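Local structure of integral membrane indolylacetylinositol arabinosyltransferase EmbC (Mycolicibacterium smegmatis, 7BVE) at residues P37-A43 with L1057-S1063. The protein is an integral membrane arabinosyltransferase that probably polymerises arabinose into arabinan of the mycobacterial cell envelope, and binds the drug ethambutol. Sequence-based numbering, arbitrary orientation.
Sequences PVEQTTA and LGTATRS
Gln40 and Arg1062 meet on one face of an antiparallel strand pair, in which the C-terminal strand 1056-1062 forms the edge of the sheet in the N-terminal concanavalin-like domain. Segments near the two ends of the chain thus share one sheet. Gln40 CG lies opposite the backbone N (chi1 -166°), and the extended chain brings OE1 to 3.0 Å from Arg1062 NE. The Arg1062 chain bends at chi2 (-74°), and its NE and NH2 lie beside Gln40 OE1. Its guanidinium plane is turned 64° from the Gln40 amide, with Ala1060 CB over one face, offset toward its rim. Trp1066 makes a cation-pi contact with this arginine. Gln40 NE2 is hydrogen-bonded to Thr206 O, just past strand 201-203, and this helps hold the rotation of the amide. Thr42 CG2 packs against Ala1060 CB at 4.0 Å. On the other face, Leu1057 CD2 touches Ala43 CB at 3.8 Å. Val38 N to Arg1062 O and Arg1062 N to Val38 O are both 3.2 Å hydrogen bonds. Gln40 and Ala1060 exchange two more. Thr42 N to Gly1058 O is weak, but the return bond from Gly1058 N to Thr42 O is 2.9 Å. At the same glycine, Thr42 OG1 sits 3.3 Å from Gly1058 CA.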
loop_
_atom_site.group_PDB
_atom_site.type_symbol
_atom_site.label_atom_id
_atom_site.label_comp_id
_atom_site.label_asym_id
_atom_site.label_seq_id
_atom_site.Cartn_x
_atom_site.Cartn_y
_atom_site.Cartn_z
ATOM N N PRO A 37 -35.681 -3.761 -33.327
ATOM C CA PRO A 37 -36.616 -3.931 -32.203
ATOM C C PRO A 37 -36.424 -5.226 -31.427
ATOM O O PRO A 37 -35.733 -6.153 -31.845
ATOM C CB PRO A 37 -37.986 -3.911 -32.884
ATOM C CG PRO A 37 -37.780 -3.156 -34.105
ATOM C CD PRO A 37 -36.417 -3.498 -34.577
ATOM N N VAL A 38 -37.043 -5.261 -30.248
ATOM C CA VAL A 38 -37.107 -6.427 -29.376
ATOM C C VAL A 38 -38.540 -6.572 -28.884
ATOM O O VAL A 38 -39.439 -5.854 -29.316
ATOM C CB VAL A 38 -36.141 -6.337 -28.179
ATOM C CG1 VAL A 38 -34.716 -6.467 -28.632
ATOM C CG2 VAL A 38 -36.345 -5.038 -27.446
ATOM N N GLU A 39 -38.756 -7.530 -27.986
ATOM C CA GLU A 39 -40.067 -7.783 -27.391
ATOM C C GLU A 39 -39.916 -7.894 -25.879
ATOM O O GLU A 39 -39.477 -8.926 -25.369
ATOM C CB GLU A 39 -40.692 -9.041 -27.967
ATOM C CG GLU A 39 -41.109 -8.905 -29.402
ATOM C CD GLU A 39 -41.671 -10.186 -29.967
ATOM O OE1 GLU A 39 -41.585 -11.226 -29.284
ATOM O OE2 GLU A 39 -42.207 -10.154 -31.093
ATOM N N GLN A 40 -40.297 -6.845 -25.162
ATOM C CA GLN A 40 -40.242 -6.849 -23.712
ATOM C C GLN A 40 -41.398 -7.677 -23.151
ATOM O O GLN A 40 -42.464 -7.788 -23.759
ATOM C CB GLN A 40 -40.322 -5.421 -23.176
ATOM C CG GLN A 40 -39.951 -5.237 -21.722
ATOM C CD GLN A 40 -40.376 -3.898 -21.179
ATOM O OE1 GLN A 40 -41.061 -3.132 -21.845
ATOM N NE2 GLN A 40 -39.976 -3.604 -19.957
ATOM N N THR A 41 -41.173 -8.279 -21.984
ATOM C CA THR A 41 -42.223 -8.918 -21.194
ATOM C C THR A 41 -42.535 -8.001 -20.020
ATOM O O THR A 41 -41.723 -7.865 -19.102
ATOM C CB THR A 41 -41.801 -10.301 -20.706
ATOM O OG1 THR A 41 -41.502 -11.135 -21.827
ATOM C CG2 THR A 41 -42.917 -10.942 -19.911
ATOM N N THR A 42 -43.705 -7.371 -20.054
ATOM C CA THR A 42 -44.090 -6.423 -19.022
ATOM C C THR A 42 -44.747 -7.145 -17.855
ATOM O O THR A 42 -45.542 -8.064 -18.049
ATOM C CB THR A 42 -45.053 -5.385 -19.591
ATOM O OG1 THR A 42 -46.232 -6.045 -20.060
ATOM C CG2 THR A 42 -44.416 -4.638 -20.742
ATOM N N ALA A 43 -44.430 -6.708 -16.637
ATOM C CA ALA A 43 -44.889 -7.380 -15.427
ATOM C C ALA A 43 -45.200 -6.343 -14.363
ATOM O O ALA A 43 -44.318 -5.574 -13.978
ATOM C CB ALA A 43 -43.830 -8.355 -14.917
ATOM N N LEU A 1057 -48.776 -10.495 -16.507
ATOM C CA LEU A 1057 -47.810 -10.425 -17.590
ATOM C C LEU A 1057 -48.436 -9.883 -18.868
ATOM O O LEU A 1057 -49.637 -10.013 -19.110
ATOM C CB LEU A 1057 -47.201 -11.801 -17.854
ATOM C CG LEU A 1057 -46.364 -12.349 -16.704
ATOM C CD1 LEU A 1057 -45.959 -13.772 -16.988
ATOM C CD2 LEU A 1057 -45.151 -11.493 -16.494
ATOM N N GLY A 1058 -47.589 -9.268 -19.689
ATOM C CA GLY A 1058 -47.992 -8.743 -20.977
ATOM C C GLY A 1058 -46.880 -8.839 -21.999
ATOM O O GLY A 1058 -45.852 -9.463 -21.735
ATOM N N THR A 1059 -47.064 -8.236 -23.169
ATOM C CA THR A 1059 -46.042 -8.255 -24.205
ATOM C C THR A 1059 -46.049 -6.910 -24.914
ATOM O O THR A 1059 -47.102 -6.444 -25.353
ATOM C CB THR A 1059 -46.282 -9.388 -25.211
ATOM O OG1 THR A 1059 -46.329 -10.642 -24.520
ATOM C CG2 THR A 1059 -45.171 -9.449 -26.243
ATOM N N ALA A 1060 -44.876 -6.288 -25.015
ATOM C CA ALA A 1060 -44.741 -4.999 -25.671
ATOM C C ALA A 1060 -43.543 -5.014 -26.602
ATOM O O ALA A 1060 -42.481 -5.527 -26.244
ATOM C CB ALA A 1060 -44.581 -3.874 -24.652
ATOM N N THR A 1061 -43.711 -4.438 -27.789
ATOM C CA THR A 1061 -42.635 -4.309 -28.763
ATOM C C THR A 1061 -41.920 -2.986 -28.548
ATOM O O THR A 1061 -42.537 -1.921 -28.624
ATOM C CB THR A 1061 -43.164 -4.400 -30.189
ATOM O OG1 THR A 1061 -43.744 -5.691 -30.402
ATOM C CG2 THR A 1061 -42.043 -4.189 -31.177
ATOM N N ARG A 1062 -40.628 -3.061 -28.280
ATOM C CA ARG A 1062 -39.797 -1.919 -27.948
ATOM C C ARG A 1062 -38.785 -1.686 -29.056
ATOM O O ARG A 1062 -38.605 -2.519 -29.940
ATOM C CB ARG A 1062 -39.099 -2.172 -26.615
ATOM C CG ARG A 1062 -40.061 -2.320 -25.467
ATOM C CD ARG A 1062 -40.619 -0.980 -25.111
ATOM N NE ARG A 1062 -41.443 -1.000 -23.911
ATOM C CZ ARG A 1062 -42.767 -0.917 -23.899
ATOM N NH1 ARG A 1062 -43.441 -0.756 -25.023
ATOM N NH2 ARG A 1062 -43.405 -0.946 -22.744
ATOM N N SER A 1063 -38.123 -0.544 -29.013
ATOM C CA SER A 1063 -37.133 -0.210 -30.021
ATOM C C SER A 1063 -35.733 -0.425 -29.460
ATOM O O SER A 1063 -35.554 -0.953 -28.363
ATOM C CB SER A 1063 -37.337 1.218 -30.511
ATOM O OG SER A 1063 -37.082 2.144 -29.477
#